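Molinate hydrolase (PDB 4UB9) hydrolyses the thiocarbamate pesticide molinate, probably by cleaving a non-peptide carbon-nitrogen bond, and carries zinc. Local coordinates at residues D270-R274 with A275-L279; Q131-R135 with G136-T140. All coordinates share one frame; numbering follows the deposited sequence.

Contact 1: D270-R274 with A275-L279; sequences DEVRR and AGVPL
Val272 packs against Val277 and Leu279 as the chain turns back past the end of its helix. Its CG1, anti to the backbone N (chi1 169°), reaches residues two and four places past the end of helix 262-275, with Val277 CG2 and Leu279 CB each 4.0 Å away. The same Val272 CG1 also comes within 3.5 Å of Val277 O. Cys239, on the neighbouring strand 239-242, touches Val272 too. Beside this apolar patch the Arg273 chain, bent at chi2 (9°), turns its guanidinium against Leu279, whose CD2 lies over one face, toward the rim, 3.6 Å from Arg273 NH2. The same guanidinium salt-bridges Asp298 through NH1 and donates from NH2 to Asp296 O, while Asp298 also accepts from Leu279 N. Replacing Arg273 by alanine removes the guanidinium, which would probably leave the Asp298 carboxylate without this charged mate and take away the cover over Leu279 CD2. The turn itself is a Schellman motif: at positive phi (72°), Gly276 N donates to Arg273 O at 2.8 Å and weakly to Val272 O, ending helix 262-275 three residues before strand 279-282 of the TIM-barrel-type amidohydrolase domain. Arg274, Ala275 and Gly276 form the solvent side of the turn. There Arg274 NH1 meets Glu271 OE2 at 3.1 Å and, in a long salt bridge, Asp270 OD2, both carboxylates being shared with Arg225.

Contact 2: Q131-R135 with G136-T140; sequences QIALR and GGVTT
Ala133 and Val138 meet through both backbone and side chain where helix 122-135 gives way to strand 138-143. Backbone hydrogen bonds come first. Val138 N donates to Ala133 O over 3.1 Å in a fairly straight bond (154° at the hydrogen), and Gly137 N donates to Leu134 O over 2.8 Å; in both the donor stands above the carbonyl plane. Gly136 N adds two weak bonds, to Ala133 O and, at 3.4 Å, to Ile132 O. Ala133 O therefore receives one good and one weak N-H, which satisfies a carbonyl in a buried turn. A CA-H...O contact follows, Leu134 CA lying 3.2 Å from Val138 O as the strand doubles back past the last helical turn.

Apolar contacts are few and short-armed. Ala133 CB faces Val138 CB at 4.1 Å. The Leu134 CG stands anti to its own N (chi1 -172°), which carries CD1 round to Thr139 CG2 at 3.9 Å, although the CB of Leu134 sets off away from the strand. Separately from these methyl contacts, Leu134 CD1 lies 3.6 Å from Val138 O.

Polar groups of the turn, backbone and side chain, are tied to other parts of the chain. Arg135 NH2 bonds Leu479 O, Gly136 O accepts from His401 NE2, and Gly137 and Thr139 bond through their backbones to Leu93 of strand 88-95.

Conformation supplies the last evidence: at the positive phi of Gly137 (87°), a CB would jam against the Gly136 carbonyl oxygen. Together with the Val138-to-Ala133 and Gly137-to-Leu134 bonds, this makes Gly137 the C-prime residue of a Schellman motif, closing the helix and turning the chain into strand 138-143, which pairs in parallel with strands 88-95 and 167-170, as in the alpha-to-beta connections of TIM-barrel proteins.

Contacts 1 and 2 are the same kind of joint, a helix closed by a Schellman motif and followed by a strand after a short turn, yet they share no helix or strand. They lie on opposite sides of the chain's centre, with their centres about 29 Å apart and nearest atoms about 12 Å apart. Contact 2 is buried and 11 Å from that centre; it relies on backbone bonds and small apolar groups. Contact 1, at 20 Å, is partly buried and adds salt bridges, from Arg274 on its exposed side and from Arg273 to Asp298 near strand 279-282. That strand ends at the zinc ligand His282, whereas 131-140 lies away from the annotated metal site.

Contact 1: D270-R274 with A275-L279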
loop_
_atom_site.group_PDB
_atom_site.type_symbol
_atom_site.label_atom_id
_atom_site.label_comp_id
_atom_site.label_asym_id
_atom_site.label_seq_id
_atom_site.Cartn_x
_atom_site.Cartn_y
_atom_site.Cartn_z
ATOM N N ASP A 270 -2.434 17.513 36.886
ATOM C CA ASP A 270 -3.084 18.318 37.889
ATOM C C ASP A 270 -4.578 18.063 37.908
ATOM O O ASP A 270 -5.173 17.865 38.987
ATOM C CB ASP A 270 -2.732 19.791 37.647
ATOM C CG ASP A 270 -3.328 20.745 38.690
ATOM O OD1 ASP A 270 -2.895 20.535 39.841
ATOM O OD2 ASP A 270 -4.206 21.623 38.373
ATOM N N GLU A 271 -5.190 17.940 36.745
ATOM C CA GLU A 271 -6.650 17.654 36.719
ATOM C C GLU A 271 -7.031 16.240 37.197
ATOM O O GLU A 271 -8.136 16.014 37.699
ATOM C CB GLU A 271 -7.240 17.937 35.332
ATOM C CG GLU A 271 -7.259 19.422 35.024
ATOM C CD GLU A 271 -8.216 20.204 35.941
ATOM O OE1 GLU A 271 -9.218 19.630 36.388
ATOM O OE2 GLU A 271 -7.941 21.390 36.210
ATOM N N VAL A 272 -6.150 15.287 36.924
ATOM C CA VAL A 272 -6.366 13.914 37.354
ATOM C C VAL A 272 -6.271 13.871 38.854
ATOM O O VAL A 272 -7.127 13.272 39.519
ATOM C CB VAL A 272 -5.340 12.949 36.739
ATOM C CG1 VAL A 272 -5.429 11.601 37.396
ATOM C CG2 VAL A 272 -5.586 12.794 35.234
ATOM N N ARG A 273 -5.228 14.509 39.385
ATOM C CA ARG A 273 -5.039 14.624 40.856
ATOM C C ARG A 273 -6.246 15.290 41.488
ATOM O O ARG A 273 -6.855 14.746 42.405
ATOM C CB ARG A 273 -3.843 15.453 41.187
ATOM C CG ARG A 273 -2.520 14.723 41.285
ATOM C CD ARG A 273 -2.534 13.289 40.820
ATOM N NE ARG A 273 -1.171 12.820 40.581
ATOM C CZ ARG A 273 -0.771 11.562 40.724
ATOM N NH1 ARG A 273 -1.620 10.624 41.120
ATOM N NH2 ARG A 273 0.487 11.239 40.484
ATOM N N ARG A 274 -6.663 16.406 40.910
ATOM C CA ARG A 274 -7.858 17.116 41.381
ATOM C C ARG A 274 -9.053 16.168 41.433
ATOM O O ARG A 274 -9.849 16.192 42.368
ATOM C CB ARG A 274 -8.149 18.335 40.503
ATOM C CG ARG A 274 -9.456 19.083 40.822
ATOM C CD ARG A 274 -9.961 20.109 39.771
ATOM N NE ARG A 274 -9.890 21.472 40.307
ATOM C CZ ARG A 274 -8.898 22.323 40.057
ATOM N NH1 ARG A 274 -7.891 21.979 39.268
ATOM N NH2 ARG A 274 -8.892 23.543 40.611
ATOM N N ALA A 275 -9.229 15.358 40.389
ATOM C CA ALA A 275 -10.403 14.459 40.344
ATOM C C ALA A 275 -10.271 13.328 41.363
ATOM O O ALA A 275 -11.188 12.562 41.562
ATOM C CB ALA A 275 -10.621 13.911 38.926
ATOM N N GLY A 276 -9.070 13.146 41.875
ATOM C CA GLY A 276 -8.805 12.141 42.907
ATOM C C GLY A 276 -8.840 10.672 42.452
ATOM O O GLY A 276 -9.206 9.812 43.217
ATOM N N VAL A 277 -8.522 10.410 41.194
ATOM C CA VAL A 277 -8.480 9.044 40.669
ATOM C C VAL A 277 -7.053 8.723 40.316
ATOM O O VAL A 277 -6.258 9.619 40.097
ATOM C CB VAL A 277 -9.365 8.838 39.417
ATOM C CG1 VAL A 277 -10.814 9.197 39.720
ATOM C CG2 VAL A 277 -8.858 9.635 38.217
ATOM N N PRO A 278 -6.709 7.446 40.264
ATOM C CA PRO A 278 -5.309 7.130 40.010
ATOM C C PRO A 278 -4.883 7.518 38.613
ATOM O O PRO A 278 -5.698 7.580 37.679
ATOM C CB PRO A 278 -5.265 5.621 40.122
ATOM C CG PRO A 278 -6.384 5.298 41.021
ATOM C CD PRO A 278 -7.472 6.260 40.674
ATOM N N LEU A 279 -3.607 7.794 38.515
ATOM C CA LEU A 279 -2.991 8.264 37.285
ATOM C C LEU A 279 -2.125 7.177 36.689
ATOM O O LEU A 279 -1.183 6.699 37.351
ATOM C CB LEU A 279 -2.089 9.464 37.567
ATOM C CG LEU A 279 -1.137 9.845 36.430
ATOM C CD1 LEU A 279 -1.920 10.467 35.281
ATOM C CD2 LEU A 279 -0.080 10.818 36.926
#

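Contact 2: Q131-R135 with G136-T140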
loop_
_atom_site.group_PDB
_atom_site.type_symbol
_atom_site.label_atom_id
_atom_site.label_comp_id
_atom_site.label_asym_id
_atom_site.label_seq_id
_atom_site.Cartn_x
_atom_site.Cartn_y
_atom_site.Cartn_z
ATOM N N GLN A 131 -16.409 -12.286 31.552
ATOM C CA GLN A 131 -16.747 -13.663 31.969
ATOM C C GLN A 131 -15.618 -14.609 31.658
ATOM O O GLN A 131 -15.348 -15.525 32.419
ATOM C CB GLN A 131 -18.027 -14.135 31.302
ATOM C CG GLN A 131 -19.230 -13.410 31.849
ATOM C CD GLN A 131 -20.482 -13.643 31.015
ATOM O OE1 GLN A 131 -20.566 -14.557 30.222
ATOM N NE2 GLN A 131 -21.439 -12.793 31.207
ATOM N N ILE A 132 -14.958 -14.384 30.538
ATOM C CA ILE A 132 -13.806 -15.185 30.194
ATOM C C ILE A 132 -12.634 -14.950 31.150
ATOM O O ILE A 132 -11.886 -15.854 31.459
ATOM C CB ILE A 132 -13.389 -14.927 28.758
ATOM C CG1 ILE A 132 -14.430 -15.567 27.845
ATOM C CG2 ILE A 132 -12.008 -15.509 28.464
ATOM C CD1 ILE A 132 -14.196 -15.320 26.379
ATOM N N ALA A 133 -12.503 -13.734 31.652
ATOM C CA ALA A 133 -11.485 -13.465 32.660
ATOM C C ALA A 133 -11.834 -14.228 33.939
ATOM O O ALA A 133 -10.986 -14.899 34.517
ATOM C CB ALA A 133 -11.377 -11.986 32.937
ATOM N N LEU A 134 -13.104 -14.126 34.318
ATOM C CA LEU A 134 -13.650 -14.805 35.492
ATOM C C LEU A 134 -13.454 -16.333 35.427
ATOM O O LEU A 134 -13.050 -16.980 36.409
ATOM C CB LEU A 134 -15.109 -14.486 35.660
ATOM C CG LEU A 134 -15.767 -14.968 36.953
ATOM C CD1 LEU A 134 -15.021 -14.513 38.188
ATOM C CD2 LEU A 134 -17.215 -14.495 37.029
ATOM N N ARG A 135 -13.647 -16.879 34.238
ATOM C CA ARG A 135 -13.371 -18.296 33.971
ATOM C C ARG A 135 -11.934 -18.702 34.280
ATOM O O ARG A 135 -11.676 -19.807 34.695
ATOM C CB ARG A 135 -13.623 -18.624 32.527
ATOM C CG ARG A 135 -13.692 -20.106 32.251
ATOM C CD ARG A 135 -13.050 -20.448 30.933
ATOM N NE ARG A 135 -13.992 -20.324 29.847
ATOM C CZ ARG A 135 -13.706 -19.914 28.600
ATOM N NH1 ARG A 135 -12.509 -19.468 28.250
ATOM N NH2 ARG A 135 -14.666 -19.911 27.681
ATOM N N GLY A 136 -10.998 -17.787 34.097
ATOM C CA GLY A 136 -9.605 -18.009 34.516
ATOM C C GLY A 136 -9.298 -17.600 35.964
ATOM O O GLY A 136 -8.140 -17.460 36.348
ATOM N N GLY A 137 -10.324 -17.371 36.759
ATOM C CA GLY A 137 -10.137 -17.055 38.186
ATOM C C GLY A 137 -9.927 -15.572 38.512
ATOM O O GLY A 137 -9.645 -15.199 39.660
ATOM N N VAL A 138 -10.071 -14.729 37.494
ATOM C CA VAL A 138 -9.832 -13.308 37.655
ATOM C C VAL A 138 -11.154 -12.672 38.061
ATOM O O VAL A 138 -12.082 -12.628 37.271
ATOM C CB VAL A 138 -9.288 -12.675 36.384
ATOM C CG1 VAL A 138 -9.139 -11.153 36.551
ATOM C CG2 VAL A 138 -7.966 -13.298 36.009
ATOM N N THR A 139 -11.218 -12.191 39.289
ATOM C CA THR A 139 -12.452 -11.606 39.799
ATOM C C THR A 139 -12.518 -10.075 39.618
ATOM O O THR A 139 -13.596 -9.478 39.676
ATOM C CB THR A 139 -12.633 -11.931 41.280
ATOM O OG1 THR A 139 -11.354 -11.853 41.930
ATOM C CG2 THR A 139 -13.214 -13.348 41.442
ATOM N N THR A 140 -11.361 -9.453 39.403
ATOM C CA THR A 140 -11.285 -8.002 39.118
ATOM C C THR A 140 -10.375 -7.706 37.940
ATOM O O THR A 140 -9.226 -8.160 37.903
ATOM C CB THR A 140 -10.797 -7.196 40.330
ATOM O OG1 THR A 140 -11.662 -7.450 41.444
ATOM C CG2 THR A 140 -10.800 -5.703 40.039
#